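Local structure of probable 2-hydroxyhepta-2,4-diene-1,7-dioate isomerase (2DFU) at residues L4-G9 with R32-A37; G9-L14 with D23-N28; G77-G82 with A143-A148; W184-V189 with R194-T199. The protein probably acts as a metal-dependent isomerase or hydrolase of the fumarylacetoacetate hydrolase family, perhaps on 2-hydroxyhepta-2,4-diene-1,7-dioate. All blocks are in the same frame, centred on the assembly; numbering follows the deposited sequence.

Contact 1 of 4, residues L4-G9 with R32-A37; sequences LRFNEG and RRYDLA
Phe6 drives the edge of its ring into one face of Tyr34, a T-shaped (edge-to-face) stack with centroids 5.1 Å apart and planes at 67°. The contact is read most easily along Tyr34. Its CB is directed at segment 4-9, and CG lies beside the backbone N, opposite the carbonyl carbon (chi1 -52°), which swings the ring over toward Phe6. Farther out, CD1 of Tyr34 is 3.8 Å from CE2 of Phe6. The next atom, CE1, makes the closest approach, 3.7 Å to the same CE2, and CZ of Tyr34 still meets the Phe6 rim. Phe6 CE2 stands over the Tyr34 face, nearer its rim than its centre. On the other branch, Tyr34 CE2 meets Asn7 ND2 at 4.1 Å, the amide plane turned almost perpendicular to the ring. That amide donates from ND2 to a water 3.1 Å away, while its OD1 is held by the backbone N of Thr40; Tyr34 OH reaches the same water only weakly. A tyrosine suits this half-buried place, its ring facing Phe6 and its hydroxyl near water. Replacing it with alanine would probably uncover the Phe6 edge and leave a gap above it. The two segments are not paired as strands: 2-6, 10-15, 18-22 and 32-35 lie next to one another in that order, each antiparallel to the next. Tyr34 is bonded through its backbone to Val19 of strand 18-22, Phe6 packs on that same Val19, and Val39 touches both Asn7 and Tyr34 from the following loop.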
loop_
_atom_site.group_PDB
_atom_site.type_symbol
_atom_site.label_atom_id
_atom_site.label_comp_id
_atom_site.label_asym_id
_atom_site.label_seq_id
_atom_site.Cartn_x
_atom_site.Cartn_y
_atom_site.Cartn_z
ATOM N N LEU A 4 -5.531 3.615 21.605
ATOM C CA LEU A 4 -5.418 4.733 20.672
ATOM C C LEU A 4 -3.985 5.176 20.416
ATOM O O LEU A 4 -3.063 4.789 21.129
ATOM C CB LEU A 4 -6.213 5.938 21.178
ATOM C CG LEU A 4 -5.696 6.569 22.473
ATOM C CD1 LEU A 4 -6.093 8.041 22.548
ATOM C CD2 LEU A 4 -6.242 5.797 23.657
ATOM N N ARG A 5 -3.813 5.970 19.366
ATOM C CA ARG A 5 -2.511 6.537 19.010
ATOM C C ARG A 5 -2.727 8.033 19.098
ATOM O O ARG A 5 -3.748 8.530 18.634
ATOM C CB ARG A 5 -2.103 6.189 17.575
ATOM C CG ARG A 5 -1.355 4.889 17.430
ATOM C CD ARG A 5 -0.935 4.676 15.978
ATOM N NE ARG A 5 0.212 5.492 15.593
ATOM C CZ ARG A 5 0.203 6.424 14.643
ATOM N NH1 ARG A 5 -0.902 6.691 13.961
ATOM N NH2 ARG A 5 1.324 7.067 14.348
ATOM N N PHE A 6 -1.777 8.752 19.677
ATOM C CA PHE A 6 -1.934 10.189 19.821
ATOM C C PHE A 6 -0.610 10.949 19.803
ATOM O O PHE A 6 0.466 10.362 19.931
ATOM C CB PHE A 6 -2.670 10.491 21.126
ATOM C CG PHE A 6 -1.936 10.032 22.346
ATOM C CD1 PHE A 6 -1.924 8.689 22.703
ATOM C CD2 PHE A 6 -1.210 10.939 23.116
ATOM C CE1 PHE A 6 -1.197 8.250 23.806
ATOM C CE2 PHE A 6 -0.478 10.512 24.220
ATOM C CZ PHE A 6 -0.471 9.160 24.567
ATOM N N ASN A 7 -0.711 12.265 19.643
ATOM C CA ASN A 7 0.449 13.147 19.611
ATOM C C ASN A 7 1.551 12.649 18.681
ATOM O O ASN A 7 1.288 12.373 17.519
ATOM C CB ASN A 7 0.976 13.355 21.034
ATOM C CG ASN A 7 0.003 14.145 21.902
ATOM O OD1 ASN A 7 -1.037 14.608 21.423
ATOM N ND2 ASN A 7 0.337 14.304 23.180
ATOM N N GLU A 8 2.780 12.525 19.165
ATOM C CA GLU A 8 3.845 12.066 18.276
ATOM C C GLU A 8 3.914 10.547 18.122
ATOM O O GLU A 8 4.918 9.921 18.470
ATOM C CB GLU A 8 5.212 12.607 18.728
ATOM C CG GLU A 8 5.533 12.407 20.201
ATOM C CD GLU A 8 4.872 13.447 21.098
ATOM O OE1 GLU A 8 5.132 14.656 20.910
ATOM O OE2 GLU A 8 4.096 13.060 21.992
ATOM N N GLY A 9 2.843 9.963 17.591
ATOM C CA GLY A 9 2.803 8.527 17.384
ATOM C C GLY A 9 2.871 7.693 18.654
ATOM O O GLY A 9 3.345 6.556 18.630
ATOM N N ARG A 32 2.904 7.824 32.216
ATOM C CA ARG A 32 2.436 9.147 31.808
ATOM C C ARG A 32 0.941 9.055 31.504
ATOM O O ARG A 32 0.468 8.042 30.997
ATOM C CB ARG A 32 3.137 9.628 30.532
ATOM C CG ARG A 32 4.646 9.747 30.589
ATOM C CD ARG A 32 5.155 10.382 29.292
ATOM N NE ARG A 32 6.606 10.301 29.154
ATOM C CZ ARG A 32 7.281 9.185 28.882
ATOM N NH1 ARG A 32 6.639 8.036 28.707
ATOM N NH2 ARG A 32 8.605 9.215 28.797
ATOM N N ARG A 33 0.200 10.112 31.807
ATOM C CA ARG A 33 -1.229 10.136 31.522
ATOM C C ARG A 33 -1.566 11.510 30.954
ATOM O O ARG A 33 -0.883 12.484 31.250
ATOM C CB ARG A 33 -2.042 9.877 32.792
ATOM C CG ARG A 33 -1.911 10.955 33.861
ATOM C CD ARG A 33 -2.764 10.606 35.074
ATOM N NE ARG A 33 -2.773 11.657 36.091
ATOM C CZ ARG A 33 -1.751 11.949 36.894
ATOM N NH1 ARG A 33 -0.614 11.272 36.813
ATOM N NH2 ARG A 33 -1.870 12.927 37.784
ATOM N N TYR A 34 -2.606 11.579 30.134
ATOM C CA TYR A 34 -3.022 12.839 29.533
ATOM C C TYR A 34 -4.537 12.901 29.532
ATOM O O TYR A 34 -5.197 11.867 29.602
ATOM C CB TYR A 34 -2.571 12.929 28.072
ATOM C CG TYR A 34 -1.108 12.667 27.800
ATOM C CD1 TYR A 34 -0.571 11.383 27.908
ATOM C CD2 TYR A 34 -0.266 13.702 27.388
ATOM C CE1 TYR A 34 0.771 11.135 27.608
ATOM C CE2 TYR A 34 1.073 13.467 27.085
ATOM C CZ TYR A 34 1.587 12.183 27.197
ATOM O OH TYR A 34 2.909 11.955 26.889
ATOM N N ASP A 35 -5.096 14.104 29.454
ATOM C CA ASP A 35 -6.546 14.234 29.360
ATOM C C ASP A 35 -6.832 14.044 27.875
ATOM O O ASP A 35 -6.089 14.539 27.031
ATOM C CB ASP A 35 -7.029 15.628 29.788
ATOM C CG ASP A 35 -6.987 15.825 31.292
ATOM O OD1 ASP A 35 -7.351 14.881 32.026
ATOM O OD2 ASP A 35 -6.602 16.927 31.742
ATOM N N LEU A 36 -7.902 13.331 27.551
ATOM C CA LEU A 36 -8.242 13.103 26.158
ATOM C C LEU A 36 -8.336 14.409 25.367
ATOM O O LEU A 36 -7.797 14.520 24.260
ATOM C CB LEU A 36 -9.574 12.357 26.054
ATOM C CG LEU A 36 -10.023 12.076 24.620
ATOM C CD1 LEU A 36 -8.946 11.285 23.882
ATOM C CD2 LEU A 36 -11.333 11.313 24.638
ATOM N N ALA A 37 -9.019 15.394 25.944
ATOM C CA ALA A 37 -9.216 16.681 25.287
ATOM C C ALA A 37 -7.916 17.401 24.944
ATOM O O ALA A 37 -7.898 18.267 24.076
ATOM C CB ALA A 37 -10.105 17.590 26.168
HETATM O O HOH W 1 3.216 13.845 24.135
#

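Contact 2 of 4, residues G9-L14 with D23-N28; sequences GRWGVL and DGPGGN
The indole of Trp11 is covered on one face by the ring of Pro25 and on the opposite face by Arg5, whose CD lies 3.5 Å from Trp11 CZ2. Pro25 belongs to a type II beta turn, Gly24 to Gly27, in the loop after strand 18-22, and strand 10-15 supplies the tryptophan. The proline contact is a CH-pi interaction: Pro25 CG sits 3.4 Å from the centroid of the Trp11 six-membered ring, only 14° off its normal, while Pro25 CB reaches across to CE3 and CZ3 of the indole. At the base of the side chain, Trp11 CB meets Gly24 O at 3.5 Å. The indole is placed there by its first torsion, with CG beside the backbone N and opposite the carbonyl carbon (chi1 -74°). A broad, flat, electron-rich surface suits a proline partner, whose ring hydrogens are slightly positive; an alanine here would likely strip Pro25 and the Arg5 methylenes of their shared surface and let the turn shift. The turn itself explains its residues. Proline fits its second position, where phi is fixed near -60°, and glycine its third, where phi is positive. Gly24 is also placed where a side chain would be jammed against the preceding carbonyl. At the start of the strand, Gly9 and Arg10 both face Phe6 in a G1 beta bulge. The turn is closed by Gly27 N bonding to Gly24 O at 3.0 Å, and a water links it to the strand, accepting from Gly26 N at 2.7 Å and donating weakly to Gly12 O.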
loop_
_atom_site.group_PDB
_atom_site.type_symbol
_atom_site.label_atom_id
_atom_site.label_comp_id
_atom_site.label_asym_id
_atom_site.label_seq_id
_atom_site.Cartn_x
_atom_site.Cartn_y
_atom_site.Cartn_z
ATOM N N GLY A 9 2.843 9.963 17.591
ATOM C CA GLY A 9 2.803 8.527 17.384
ATOM C C GLY A 9 2.871 7.693 18.654
ATOM O O GLY A 9 3.345 6.556 18.630
ATOM N N ARG A 10 2.404 8.246 19.766
ATOM C CA ARG A 10 2.419 7.518 21.026
ATOM C C ARG A 10 1.207 6.600 21.091
ATOM O O ARG A 10 0.209 6.838 20.416
ATOM C CB ARG A 10 2.384 8.490 22.209
ATOM C CG ARG A 10 3.653 9.324 22.378
ATOM C CD ARG A 10 3.498 10.343 23.507
ATOM N NE ARG A 10 4.671 11.206 23.640
ATOM C CZ ARG A 10 5.679 10.996 24.484
ATOM N NH1 ARG A 10 5.670 9.947 25.292
ATOM N NH2 ARG A 10 6.704 11.840 24.511
ATOM N N TRP A 11 1.311 5.540 21.886
ATOM C CA TRP A 11 0.209 4.607 22.064
ATOM C C TRP A 11 -0.316 4.739 23.489
ATOM O O TRP A 11 0.414 5.128 24.398
ATOM C CB TRP A 11 0.658 3.157 21.839
ATOM C CG TRP A 11 0.903 2.785 20.405
ATOM C CD1 TRP A 11 2.103 2.795 19.744
ATOM C CD2 TRP A 11 -0.069 2.304 19.466
ATOM N NE1 TRP A 11 1.934 2.342 18.452
ATOM C CE2 TRP A 11 0.613 2.035 18.258
ATOM C CE3 TRP A 11 -1.450 2.074 19.529
ATOM C CZ2 TRP A 11 -0.041 1.543 17.123
ATOM C CZ3 TRP A 11 -2.101 1.584 18.401
ATOM C CH2 TRP A 11 -1.396 1.323 17.214
ATOM N N GLY A 12 -1.587 4.411 23.675
ATOM C CA GLY A 12 -2.166 4.493 24.999
ATOM C C GLY A 12 -3.494 3.776 25.091
ATOM O O GLY A 12 -4.041 3.315 24.084
ATOM N N VAL A 13 -4.003 3.679 26.313
ATOM C CA VAL A 13 -5.280 3.041 26.584
ATOM C C VAL A 13 -6.209 4.110 27.143
ATOM O O VAL A 13 -5.777 4.982 27.895
ATOM C CB VAL A 13 -5.120 1.898 27.611
ATOM C CG1 VAL A 13 -6.474 1.379 28.036
ATOM C CG2 VAL A 13 -4.314 0.768 26.990
ATOM N N LEU A 14 -7.480 4.047 26.771
ATOM C CA LEU A 14 -8.448 5.028 27.230
ATOM C C LEU A 14 -9.242 4.558 28.445
ATOM O O LEU A 14 -9.785 3.457 28.461
ATOM C CB LEU A 14 -9.422 5.372 26.099
ATOM C CG LEU A 14 -10.482 6.437 26.416
ATOM C CD1 LEU A 14 -9.805 7.791 26.518
ATOM C CD2 LEU A 14 -11.555 6.460 25.336
ATOM N N ASP A 23 3.727 1.378 26.186
ATOM C CA ASP A 23 4.894 1.084 25.369
ATOM C C ASP A 23 4.409 0.188 24.228
ATOM O O ASP A 23 4.435 -1.035 24.337
ATOM C CB ASP A 23 5.925 0.362 26.242
ATOM C CG ASP A 23 7.233 0.092 25.522
ATOM O OD1 ASP A 23 7.392 0.521 24.356
ATOM O OD2 ASP A 23 8.109 -0.554 26.140
ATOM N N GLY A 24 3.951 0.802 23.140
ATOM C CA GLY A 24 3.429 0.029 22.022
ATOM C C GLY A 24 1.941 -0.221 22.234
ATOM O O GLY A 24 1.443 0.036 23.325
ATOM N N PRO A 25 1.212 -0.746 21.233
ATOM C CA PRO A 25 -0.232 -1.026 21.318
ATOM C C PRO A 25 -0.573 -2.049 22.403
ATOM O O PRO A 25 -0.162 -3.200 22.323
ATOM C CB PRO A 25 -0.577 -1.569 19.928
ATOM C CG PRO A 25 0.622 -1.229 19.070
ATOM C CD PRO A 25 1.778 -1.316 20.001
ATOM N N GLY A 26 -1.329 -1.628 23.408
ATOM C CA GLY A 26 -1.700 -2.531 24.483
ATOM C C GLY A 26 -0.504 -2.956 25.313
ATOM O O GLY A 26 -0.592 -3.895 26.106
ATOM N N GLY A 27 0.613 -2.253 25.142
ATOM C CA GLY A 27 1.822 -2.584 25.879
ATOM C C GLY A 27 1.858 -2.080 27.311
ATOM O O GLY A 27 0.877 -1.520 27.812
ATOM N N ASN A 28 2.998 -2.282 27.967
ATOM C CA ASN A 28 3.194 -1.865 29.350
ATOM C C ASN A 28 2.997 -0.356 29.510
ATOM O O ASN A 28 3.400 0.426 28.653
ATOM C CB ASN A 28 4.616 -2.194 29.822
ATOM C CG ASN A 28 4.968 -3.670 29.696
ATOM O OD1 ASN A 28 6.148 -4.036 29.753
ATOM N ND2 ASN A 28 3.965 -4.519 29.541
HETATM O O HOH W 2 -2.085 0.933 24.061
#

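Contact 3 of 4, residues G77-G82 with A143-A148; sequences GLFLKG and AVDITA
Lys81 and Asp145 form a buried salt bridge between strand 78-81 and the break in strand 137-148, two elements that meet here by side chains and not as paired strands. Lys81 NZ donates to Asp145 OD1 at 2.7 Å, arriving from above the carboxylate plane, 42° out of it. The lysine chain is bent at its last two torsions, chi3 104° and chi4 80°, which turns the ammonium toward the acid. The other oxygen, Asp145 OD2, lies in the plane of the Phe79 ring at its edge, 3.3 Å from CZ, where the ring's slightly positive hydrogens suit an anion. Its two carboxylate oxygens let aspartate serve both partners, OD1 toward Lys81 and OD2 toward Phe79. Within the break, Thr147 OG1 donates to Asp145 O at 3.3 Å. Lys162 ties the group together: its O accepts from Lys81 NZ, and its NZ makes a salt bridge to Asp145 OD2 and a hydrogen bond to Thr147 OG1. Gln157 of the second subunit packs on Phe79, so the dimer interface lies close by. With Glu114 and Glu116 near Asp145 OD2, the cluster resembles the Glu-x-Glu and aspartate metal site of the fumarylacetoacetate hydrolase fold, consistent with a metal-binding role.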
loop_
_atom_site.group_PDB
_atom_site.type_symbol
_atom_site.label_atom_id
_atom_site.label_comp_id
_atom_site.label_asym_id
_atom_site.label_seq_id
_atom_site.Cartn_x
_atom_site.Cartn_y
_atom_site.Cartn_z
ATOM N N GLY A 77 -14.537 -9.182 -3.089
ATOM C CA GLY A 77 -13.876 -8.341 -4.073
ATOM C C GLY A 77 -12.951 -7.460 -3.255
ATOM O O GLY A 77 -13.361 -6.963 -2.205
ATOM N N LEU A 78 -11.716 -7.259 -3.707
ATOM C CA LEU A 78 -10.769 -6.454 -2.940
ATOM C C LEU A 78 -10.116 -5.308 -3.700
ATOM O O LEU A 78 -10.015 -5.333 -4.926
ATOM C CB LEU A 78 -9.650 -7.347 -2.404
ATOM C CG LEU A 78 -10.000 -8.601 -1.599
ATOM C CD1 LEU A 78 -8.746 -9.447 -1.438
ATOM C CD2 LEU A 78 -10.571 -8.226 -0.241
ATOM N N PHE A 79 -9.679 -4.297 -2.955
ATOM C CA PHE A 79 -8.959 -3.171 -3.530
ATOM C C PHE A 79 -8.063 -2.581 -2.451
ATOM O O PHE A 79 -8.307 -2.768 -1.254
ATOM C CB PHE A 79 -9.900 -2.107 -4.125
ATOM C CG PHE A 79 -10.819 -1.456 -3.133
ATOM C CD1 PHE A 79 -12.064 -2.009 -2.850
ATOM C CD2 PHE A 79 -10.465 -0.258 -2.524
ATOM C CE1 PHE A 79 -12.946 -1.371 -1.974
ATOM C CE2 PHE A 79 -11.338 0.388 -1.646
ATOM C CZ PHE A 79 -12.580 -0.167 -1.372
ATOM N N LEU A 80 -7.013 -1.886 -2.874
ATOM C CA LEU A 80 -6.055 -1.301 -1.939
ATOM C C LEU A 80 -6.138 0.210 -1.803
ATOM O O LEU A 80 -6.630 0.912 -2.684
ATOM C CB LEU A 80 -4.627 -1.655 -2.366
ATOM C CG LEU A 80 -4.278 -3.132 -2.537
ATOM C CD1 LEU A 80 -2.956 -3.250 -3.293
ATOM C CD2 LEU A 80 -4.188 -3.820 -1.172
ATOM N N LYS A 81 -5.643 0.694 -0.673
ATOM C CA LYS A 81 -5.561 2.116 -0.387
ATOM C C LYS A 81 -4.156 2.285 0.175
ATOM O O LYS A 81 -3.666 1.421 0.903
ATOM C CB LYS A 81 -6.605 2.542 0.653
ATOM C CG LYS A 81 -8.017 2.691 0.099
ATOM C CD LYS A 81 -9.054 2.783 1.216
ATOM C CE LYS A 81 -9.582 4.190 1.441
ATOM N NZ LYS A 81 -10.626 4.604 0.463
ATOM N N GLY A 82 -3.485 3.366 -0.192
ATOM C CA GLY A 82 -2.154 3.585 0.335
ATOM C C GLY A 82 -2.274 4.296 1.667
ATOM O O GLY A 82 -3.323 4.863 1.956
ATOM N N ALA A 143 -14.178 3.507 10.049
ATOM C CA ALA A 143 -13.597 4.201 8.910
ATOM C C ALA A 143 -14.654 4.755 7.984
ATOM O O ALA A 143 -15.820 4.368 8.035
ATOM C CB ALA A 143 -12.704 3.258 8.121
ATOM N N VAL A 144 -14.230 5.689 7.149
ATOM C CA VAL A 144 -15.093 6.247 6.130
ATOM C C VAL A 144 -14.285 6.020 4.858
ATOM O O VAL A 144 -13.203 6.580 4.697
ATOM C CB VAL A 144 -15.328 7.758 6.292
ATOM C CG1 VAL A 144 -16.014 8.291 5.051
ATOM C CG2 VAL A 144 -16.167 8.033 7.514
ATOM N N ASP A 145 -14.794 5.175 3.976
ATOM C CA ASP A 145 -14.114 4.893 2.722
ATOM C C ASP A 145 -14.552 5.959 1.719
ATOM O O ASP A 145 -15.573 5.808 1.047
ATOM C CB ASP A 145 -14.495 3.477 2.250
ATOM C CG ASP A 145 -13.986 3.150 0.850
ATOM O OD1 ASP A 145 -13.216 3.948 0.277
ATOM O OD2 ASP A 145 -14.364 2.084 0.318
ATOM N N ILE A 146 -13.802 7.057 1.652
ATOM C CA ILE A 146 -14.118 8.136 0.720
ATOM C C ILE A 146 -13.928 7.630 -0.713
ATOM O O ILE A 146 -12.891 7.048 -1.041
ATOM C CB ILE A 146 -13.212 9.357 0.957
ATOM C CG1 ILE A 146 -13.438 9.907 2.370
ATOM C CG2 ILE A 146 -13.495 10.429 -0.095
ATOM C CD1 ILE A 146 -14.792 10.573 2.569
ATOM N N THR A 147 -14.924 7.868 -1.565
ATOM C CA THR A 147 -14.887 7.390 -2.943
ATOM C C THR A 147 -15.216 8.432 -4.018
ATOM O O THR A 147 -16.235 9.123 -3.941
ATOM C CB THR A 147 -15.892 6.218 -3.125
ATOM O OG1 THR A 147 -15.625 5.197 -2.158
ATOM C CG2 THR A 147 -15.795 5.643 -4.515
ATOM N N ALA A 148 -14.359 8.533 -5.030
ATOM C CA ALA A 148 -14.614 9.447 -6.135
ATOM C C ALA A 148 -15.191 8.553 -7.237
ATOM O O ALA A 148 -14.452 7.931 -8.003
ATOM C CB ALA A 148 -13.329 10.110 -6.588
#

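Contact 4 of 4, residues W184-V189 with R194-T199; sequences WVRTYV and RQEGHT
Trp184 is sandwiched within its own beta hairpin: the imidazole of His198 stacks on one face of the indole, and Arg186 NH2 lies over the opposite face. The hairpin joins the antiparallel strands 184-189 and 192-198, and Trp184 and His198 form a non-hydrogen-bonded pair whose CA atoms, 4.5 Å apart, bring these two rings together. The His198 ring faces the five-membered ring, planes at 15° and centroids 4.2 Å apart, and His198 CB sits 3.6 Å from the centroid of the six-membered ring. Its CG, opposite the backbone N (chi1 -169°), carries the imidazole over the face of the indole. On the same face of the sheet Arg186 and Glu196 run side by side: Arg186 NE donates to Glu196 OE2 at 2.9 Å; the oxygen accepts on its anti lone pair and lies near the guanidinium plane, while Arg186 NH1 bridges to Glu247. On the other face Thr187 OG1 donates to Gln195 OE1 at 2.9 Å. That oxygen also accepts from Gly115 N, so two donors hold Gln195 OE1, tying the hairpin to strand 111-121. Beta-branched Val185 and Thr187 suit a strand, and Gly197 pairs with Val185 through the backbone. Val185 N and Gly197 O are joined at 2.9 Å in one bond of a reciprocal pair. Nearer the turn, Val189 CB lies over a face of the Arg194 guanidinium. Arg194 and Gln195 both face Thr187 in a classic beta bulge: Thr187 O accepts Arg194 N at 2.7 Å and, weakly, Gln195 N at 3.3 Å.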
loop_
_atom_site.group_PDB
_atom_site.type_symbol
_atom_site.label_atom_id
_atom_site.label_comp_id
_atom_site.label_asym_id
_atom_site.label_seq_id
_atom_site.Cartn_x
_atom_site.Cartn_y
_atom_site.Cartn_z
ATOM N N TRP A 184 -23.642 -2.897 14.998
ATOM C CA TRP A 184 -24.256 -2.039 13.995
ATOM C C TRP A 184 -23.339 -0.913 13.535
ATOM O O TRP A 184 -22.558 -0.361 14.314
ATOM C CB TRP A 184 -25.551 -1.414 14.530
ATOM C CG TRP A 184 -26.649 -2.389 14.769
ATOM C CD1 TRP A 184 -26.776 -3.238 15.828
ATOM C CD2 TRP A 184 -27.773 -2.638 13.915
ATOM N NE1 TRP A 184 -27.909 -4.004 15.687
ATOM C CE2 TRP A 184 -28.540 -3.658 14.523
ATOM C CE3 TRP A 184 -28.206 -2.100 12.696
ATOM C CZ2 TRP A 184 -29.719 -4.154 13.952
ATOM C CZ3 TRP A 184 -29.379 -2.593 12.128
ATOM C CH2 TRP A 184 -30.120 -3.611 12.758
ATOM N N VAL A 185 -23.457 -0.579 12.259
ATOM C CA VAL A 185 -22.687 0.494 11.657
ATOM C C VAL A 185 -23.700 1.544 11.197
ATOM O O VAL A 185 -24.551 1.261 10.360
ATOM C CB VAL A 185 -21.889 -0.008 10.425
ATOM C CG1 VAL A 185 -21.196 1.152 9.755
ATOM C CG2 VAL A 185 -20.866 -1.060 10.852
ATOM N N ARG A 186 -23.610 2.749 11.751
ATOM C CA ARG A 186 -24.522 3.820 11.379
ATOM C C ARG A 186 -23.764 5.078 10.957
ATOM O O ARG A 186 -22.847 5.532 11.648
ATOM C CB ARG A 186 -25.459 4.138 12.550
ATOM C CG ARG A 186 -26.327 2.961 12.992
ATOM C CD ARG A 186 -27.326 3.386 14.061
ATOM N NE ARG A 186 -28.247 2.312 14.428
ATOM C CZ ARG A 186 -27.998 1.386 15.350
ATOM N NH1 ARG A 186 -26.850 1.395 16.010
ATOM N NH2 ARG A 186 -28.906 0.455 15.619
ATOM N N THR A 187 -24.157 5.637 9.817
ATOM C CA THR A 187 -23.528 6.838 9.281
ATOM C C THR A 187 -24.503 8.006 9.310
ATOM O O THR A 187 -25.649 7.873 8.889
ATOM C CB THR A 187 -23.085 6.632 7.817
ATOM O OG1 THR A 187 -22.149 5.552 7.741
ATOM C CG2 THR A 187 -22.438 7.894 7.275
ATOM N N TYR A 188 -24.041 9.148 9.809
ATOM C CA TYR A 188 -24.863 10.352 9.879
ATOM C C TYR A 188 -24.170 11.480 9.122
ATOM O O TYR A 188 -22.965 11.683 9.259
ATOM C CB TYR A 188 -25.073 10.791 11.334
ATOM C CG TYR A 188 -25.739 9.757 12.217
ATOM C CD1 TYR A 188 -24.996 8.741 12.816
ATOM C CD2 TYR A 188 -27.115 9.789 12.443
ATOM C CE1 TYR A 188 -25.604 7.782 13.620
ATOM C CE2 TYR A 188 -27.736 8.833 13.242
ATOM C CZ TYR A 188 -26.974 7.834 13.827
ATOM O OH TYR A 188 -27.580 6.882 14.607
ATOM N N VAL A 189 -24.931 12.202 8.309
ATOM C CA VAL A 189 -24.378 13.325 7.568
ATOM C C VAL A 189 -25.205 14.563 7.916
ATOM O O VAL A 189 -26.418 14.598 7.702
ATOM C CB VAL A 189 -24.405 13.071 6.048
ATOM C CG1 VAL A 189 -23.916 14.302 5.310
ATOM C CG2 VAL A 189 -23.517 11.871 5.706
ATOM N N ARG A 194 -27.948 8.193 7.425
ATOM C CA ARG A 194 -27.906 7.876 6.003
ATOM C C ARG A 194 -27.664 6.395 5.754
ATOM O O ARG A 194 -28.110 5.847 4.745
ATOM C CB ARG A 194 -26.814 8.708 5.320
ATOM C CG ARG A 194 -26.917 10.209 5.600
ATOM C CD ARG A 194 -28.245 10.780 5.117
ATOM N NE ARG A 194 -28.073 11.698 3.992
ATOM C CZ ARG A 194 -27.911 13.016 4.103
ATOM N NH1 ARG A 194 -27.905 13.601 5.296
ATOM N NH2 ARG A 194 -27.741 13.750 3.012
ATOM N N GLN A 195 -26.960 5.748 6.676
ATOM C CA GLN A 195 -26.655 4.329 6.548
ATOM C C GLN A 195 -26.871 3.591 7.865
ATOM O O GLN A 195 -26.597 4.123 8.943
ATOM C CB GLN A 195 -25.196 4.120 6.132
ATOM C CG GLN A 195 -24.777 4.706 4.801
ATOM C CD GLN A 195 -23.364 4.266 4.415
ATOM O OE1 GLN A 195 -22.378 4.715 4.998
ATOM N NE2 GLN A 195 -23.271 3.365 3.446
ATOM N N GLU A 196 -27.351 2.357 7.765
ATOM C CA GLU A 196 -27.576 1.521 8.938
ATOM C C GLU A 196 -27.477 0.060 8.529
ATOM O O GLU A 196 -28.285 -0.429 7.745
ATOM C CB GLU A 196 -28.957 1.783 9.551
ATOM C CG GLU A 196 -29.186 1.023 10.859
ATOM C CD GLU A 196 -30.497 1.381 11.539
ATOM O OE1 GLU A 196 -31.567 1.054 10.981
ATOM O OE2 GLU A 196 -30.454 1.991 12.632
ATOM N N GLY A 197 -26.477 -0.633 9.054
ATOM C CA GLY A 197 -26.315 -2.033 8.725
ATOM C C GLY A 197 -25.908 -2.848 9.927
ATOM O O GLY A 197 -25.147 -2.387 10.773
ATOM N N HIS A 198 -26.434 -4.063 10.011
ATOM C CA HIS A 198 -26.108 -4.972 11.101
ATOM C C HIS A 198 -25.013 -5.856 10.509
ATOM O O HIS A 198 -25.190 -6.405 9.424
ATOM C CB HIS A 198 -27.346 -5.798 11.471
ATOM C CG HIS A 198 -27.202 -6.577 12.740
ATOM N ND1 HIS A 198 -28.233 -7.317 13.279
ATOM C CD2 HIS A 198 -26.150 -6.732 13.578
ATOM C CE1 HIS A 198 -27.821 -7.894 14.395
ATOM N NE2 HIS A 198 -26.561 -7.556 14.599
ATOM N N THR A 199 -23.883 -5.986 11.202
ATOM C CA THR A 199 -22.770 -6.782 10.674
ATOM C C THR A 199 -23.055 -8.272 10.518
ATOM O O THR A 199 -22.281 -8.989 9.883
ATOM C CB THR A 199 -21.486 -6.614 11.522
ATOM O OG1 THR A 199 -21.727 -7.043 12.867
ATOM C CG2 THR A 199 -21.028 -5.158 11.516
#

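In the fold
From the N terminus, contact 1 opens first, but contact 2, nested inside its 22-residue loop, closes before it; the two share Gly9 and touch through neighbouring strands 2-6 and 10-15. Together they bind up the N-terminal meander and its turn, on one side of the chain's centre. Contact 3 opens only after contact 1 has closed and spans a far longer loop, joining strand 78-81 to strand 137-148 in the larger fumarylacetoacetate hydrolase region, on the opposite side of the centre. Contact 4 follows in series as a local hairpin within that same region, its nearest atoms about 6 Å from those of contact 3. No two contacts cross along the chain.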